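Local coordinates for protein giardin subunit alpha-1 (PDB 4EVF) that belongs to the annexins, binds calcium and phosphatidylserine-containing membranes, and takes part in attachment of the Giardia parasite to the intestinal mucosa, at residues Leu225-Cys237 against Ile251-Ala265. Residues are numbered along the deposited sequence; the frame is centred on the assembly and turned at random.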
# COMPACT_ATOMS: atom_id res chain seq x y z
N LEU A 225 -7.05 3.70 -10.48
CA LEU A 225 -6.84 5.11 -10.84
C LEU A 225 -5.39 5.53 -10.65
O LEU A 225 -4.88 6.39 -11.36
CB LEU A 225 -7.74 6.04 -10.03
CG LEU A 225 -9.23 6.02 -10.38
CD1 LEU A 225 -9.97 7.08 -9.58
CD2 LEU A 225 -9.40 6.24 -11.88
N GLY A 226 -4.73 4.93 -9.67
CA GLY A 226 -3.34 5.22 -9.41
C GLY A 226 -2.99 4.87 -7.98
O GLY A 226 -3.73 5.21 -7.05
N MET A 227 -1.87 4.20 -7.81
CA MET A 227 -1.40 3.79 -6.50
C MET A 227 -1.28 4.96 -5.52
O MET A 227 -1.53 4.79 -4.32
CB MET A 227 -0.08 3.04 -6.62
CG MET A 227 -0.20 1.65 -7.21
SD MET A 227 -1.11 0.52 -6.12
CE MET A 227 -1.75 -0.65 -7.32
N HIS A 228 -0.91 6.14 -6.01
CA HIS A 228 -0.78 7.33 -5.16
C HIS A 228 -2.14 7.83 -4.68
O HIS A 228 -2.25 8.46 -3.63
CB HIS A 228 -0.03 8.47 -5.87
CG HIS A 228 -0.80 9.09 -7.00
ND1 HIS A 228 -1.04 8.44 -8.19
CD2 HIS A 228 -1.36 10.32 -7.12
CE1 HIS A 228 -1.72 9.24 -9.00
NE2 HIS A 228 -1.93 10.38 -8.37
N ARG A 229 -3.18 7.54 -5.47
CA ARG A 229 -4.54 7.90 -5.09
C ARG A 229 -5.12 6.94 -4.06
O ARG A 229 -5.90 7.34 -3.20
CB ARG A 229 -5.44 8.00 -6.33
CG ARG A 229 -5.02 9.12 -7.27
CD ARG A 229 -5.92 9.23 -8.48
NE ARG A 229 -7.19 9.87 -8.16
CZ ARG A 229 -8.03 10.34 -9.08
NH1 ARG A 229 -7.73 10.25 -10.37
NH2 ARG A 229 -9.17 10.91 -8.70
N LEU A 230 -4.76 5.66 -4.15
CA LEU A 230 -5.12 4.72 -3.09
C LEU A 230 -4.35 5.07 -1.82
O LEU A 230 -4.91 5.06 -0.71
CB LEU A 230 -4.88 3.26 -3.51
CG LEU A 230 -5.25 2.23 -2.44
CD1 LEU A 230 -6.73 2.37 -2.03
CD2 LEU A 230 -4.95 0.81 -2.87
N ALA A 231 -3.05 5.38 -1.98
CA ALA A 231 -2.24 5.83 -0.85
C ALA A 231 -2.88 7.02 -0.12
O ALA A 231 -2.97 7.03 1.10
CB ALA A 231 -0.84 6.20 -1.33
N ALA A 232 -3.30 8.03 -0.88
CA ALA A 232 -3.95 9.21 -0.28
C ALA A 232 -5.14 8.79 0.60
O ALA A 232 -5.26 9.23 1.74
CB ALA A 232 -4.43 10.14 -1.36
N TYR A 233 -6.00 7.95 0.03
CA TYR A 233 -7.18 7.43 0.72
C TYR A 233 -6.85 6.62 1.98
O TYR A 233 -7.48 6.78 3.04
CB TYR A 233 -7.99 6.57 -0.25
CG TYR A 233 -9.15 5.85 0.42
CD1 TYR A 233 -10.22 6.56 0.97
CD2 TYR A 233 -9.19 4.46 0.49
CE1 TYR A 233 -11.28 5.92 1.57
CE2 TYR A 233 -10.26 3.80 1.11
CZ TYR A 233 -11.30 4.54 1.64
OH TYR A 233 -12.37 3.92 2.26
N LEU A 234 -5.89 5.71 1.87
CA LEU A 234 -5.51 4.91 3.01
C LEU A 234 -4.78 5.76 4.05
O LEU A 234 -4.91 5.53 5.24
CB LEU A 234 -4.66 3.71 2.55
CG LEU A 234 -5.33 2.56 1.76
CD1 LEU A 234 -4.36 1.48 1.27
CD2 LEU A 234 -6.50 1.94 2.51
N ILE A 235 -4.20 6.85 3.74
CA ILE A 235 -3.59 7.73 4.75
C ILE A 235 -4.65 8.53 5.47
O ILE A 235 -4.60 8.70 6.69
CB ILE A 235 -2.55 8.67 4.12
CG1 ILE A 235 -1.29 7.87 3.77
CG2 ILE A 235 -2.20 9.82 5.06
CD1 ILE A 235 -0.29 8.67 2.96
N ASN A 236 -5.64 8.98 4.71
CA ASN A 236 -6.78 9.68 5.31
C ASN A 236 -7.55 8.76 6.29
O ASN A 236 -7.91 9.19 7.39
CB ASN A 236 -7.67 10.24 4.20
CG ASN A 236 -8.84 11.04 4.74
OD1 ASN A 236 -9.98 10.58 4.70
ND2 ASN A 236 -8.56 12.24 5.25
N CYS A 237 -7.77 7.51 5.89
CA CYS A 237 -8.37 6.51 6.76
C CYS A 237 -7.58 6.38 8.05
O CYS A 237 -8.16 6.41 9.14
CB CYS A 237 -8.47 5.14 6.07
SG CYS A 237 -9.57 5.03 4.62
N ILE A 251 2.04 0.88 5.00
CA ILE A 251 2.10 1.52 3.69
C ILE A 251 3.31 2.43 3.50
O ILE A 251 3.85 2.53 2.39
CB ILE A 251 0.78 2.27 3.32
CG1 ILE A 251 0.66 3.61 4.04
CG2 ILE A 251 -0.44 1.40 3.63
CD1 ILE A 251 -0.72 4.24 3.86
N THR A 252 3.77 3.08 4.56
CA THR A 252 4.97 3.92 4.44
C THR A 252 6.22 3.05 4.26
O THR A 252 7.05 3.32 3.39
CB THR A 252 5.13 4.87 5.64
OG1 THR A 252 3.88 5.52 5.90
CG2 THR A 252 6.19 5.92 5.35
N GLY A 253 6.33 1.99 5.05
CA GLY A 253 7.47 1.09 5.01
C GLY A 253 7.64 0.35 3.69
O GLY A 253 8.77 0.11 3.25
N MET A 254 6.52 0.01 3.05
CA MET A 254 6.53 -0.75 1.81
C MET A 254 6.52 0.10 0.55
O MET A 254 7.02 -0.31 -0.49
CB MET A 254 5.31 -1.69 1.73
CG MET A 254 5.35 -2.89 2.65
SD MET A 254 3.88 -3.91 2.45
CE MET A 254 2.55 -2.74 2.72
N MET A 255 5.91 1.28 0.63
CA MET A 255 5.42 1.93 -0.59
C MET A 255 5.66 3.43 -0.71
O MET A 255 5.27 4.03 -1.72
CB MET A 255 3.92 1.65 -0.76
CG MET A 255 3.61 0.28 -1.36
SD MET A 255 3.92 0.23 -3.14
CE MET A 255 2.33 0.76 -3.80
N VAL A 256 6.29 4.04 0.28
CA VAL A 256 6.37 5.49 0.31
C VAL A 256 7.02 6.04 -0.97
O VAL A 256 6.51 6.99 -1.56
CB VAL A 256 7.04 6.07 1.59
CG1 VAL A 256 8.53 5.77 1.61
CG2 VAL A 256 6.82 7.57 1.68
N ASP A 257 8.11 5.41 -1.41
CA ASP A 257 8.82 5.90 -2.60
C ASP A 257 7.96 5.90 -3.87
O ASP A 257 8.13 6.76 -4.74
CB ASP A 257 10.13 5.11 -2.83
CG ASP A 257 9.91 3.72 -3.42
OD1 ASP A 257 8.90 3.07 -3.07
OD2 ASP A 257 10.75 3.27 -4.23
N LYS A 258 7.05 4.93 -3.99
CA LYS A 258 6.24 4.78 -5.21
C LYS A 258 4.97 5.65 -5.19
O LYS A 258 4.31 5.81 -6.21
CB LYS A 258 5.84 3.32 -5.43
CG LYS A 258 6.98 2.30 -5.39
CD LYS A 258 6.52 0.96 -5.96
CE LYS A 258 7.63 -0.11 -5.90
NZ LYS A 258 9.00 0.46 -6.04
N CYS A 259 4.64 6.21 -4.03
CA CYS A 259 3.35 6.88 -3.86
C CYS A 259 3.50 8.34 -3.47
O CYS A 259 2.56 8.93 -2.94
CB CYS A 259 2.53 6.19 -2.77
SG CYS A 259 2.07 4.46 -3.09
N LEU A 260 4.65 8.93 -3.73
CA LEU A 260 4.89 10.28 -3.21
C LEU A 260 3.94 11.35 -3.77
O LEU A 260 3.87 12.46 -3.24
CB LEU A 260 6.36 10.68 -3.36
CG LEU A 260 7.29 10.00 -2.35
CD1 LEU A 260 8.75 10.26 -2.70
CD2 LEU A 260 6.98 10.44 -0.91
N GLY A 261 3.20 11.01 -4.83
CA GLY A 261 2.18 11.90 -5.36
C GLY A 261 0.93 11.94 -4.47
O GLY A 261 -0.03 12.66 -4.74
N ALA A 262 0.97 11.17 -3.39
CA ALA A 262 -0.16 11.10 -2.48
C ALA A 262 -0.54 12.48 -1.94
O ALA A 262 -1.72 12.81 -1.83
CB ALA A 262 0.16 10.14 -1.35
N LYS A 263 0.46 13.31 -1.63
CA LYS A 263 0.16 14.61 -1.03
C LYS A 263 -0.72 15.51 -1.92
O LYS A 263 -1.52 16.30 -1.41
CB LYS A 263 1.44 15.33 -0.60
CG LYS A 263 2.48 15.46 -1.68
CD LYS A 263 3.78 16.05 -1.12
CE LYS A 263 4.93 15.80 -2.09
NZ LYS A 263 6.18 16.46 -1.64
N HIS A 264 -0.58 15.37 -3.23
CA HIS A 264 -1.34 16.18 -4.17
C HIS A 264 -2.75 15.62 -4.33
O HIS A 264 -3.73 16.38 -4.37
CB HIS A 264 -0.62 16.25 -5.52
CG HIS A 264 0.78 16.78 -5.41
ND1 HIS A 264 1.06 18.12 -5.21
CD2 HIS A 264 1.98 16.15 -5.45
CE1 HIS A 264 2.37 18.29 -5.13
NE2 HIS A 264 2.95 17.11 -5.28
N ALA A 265 -2.85 14.30 -4.39
CA ALA A 265 -4.14 13.64 -4.49
C ALA A 265 -4.89 13.75 -3.17
O ALA A 265 -6.10 13.56 -3.11
CB ALA A 265 -3.96 12.18 -4.87
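The CB methyl of Ala231 sits against the base of the Cys259 side chain, 3.7 Å from its CB. With SG anti to its own carbonyl carbon (chi1 -62°), the Cys259 sulfur comes to lie 3.8 Å from the carbonyl O of Met227, a van der Waals approach. Small side chains suit this point because the turn comes within 4.4 Å of the helix, measured from His228 CA to Cys259 CA. Cys259 to Ala262 form a type I beta turn, closed by the bond from Ala262 N to Cys259 O, and Ala262 also begins the short helix 262-265. Its small side chain lets the backbone settle on the first turn of helix 227-240, where Ala262 CA makes a C-H...O contact with His228 O, 3.6 Å away. One turn further along, Ala232 meets the methyl of Ala265, CB to CB at 4.1 Å. Most of both segments probably falls in the fourth annexin repeat of this all-helical fold; the contact joins the start of helix 227-240 to the end of helix 245-255 and the turn beyond it. The axes of 227-237 and 251-255 run nearly antiparallel, at 160°, and come no closer than 12.1 Å, a gap filled by larger aliphatic and thioether side chains. Ile251, its CG1 lodged between backbone N and carbonyl carbon (chi1 78°), extends CD1 to Ile235 CG1 at 3.7 Å and to the base of Leu234; Trp292 also touches Ile235 and Ala262. Elsewhere the unbranched, adaptable chains of Met227 and Met255 cross at an angle, Met227 SD 4.2 Å from Met255 CE, although the end of Met227 leads away. On the more exposed flank, Gly261 leaves its carbonyl O accessible to the His228 ring edge at CD2, while the aliphatic CG of Arg229 covers one ring face, offset toward the rim, and touches the Ala265 methyl.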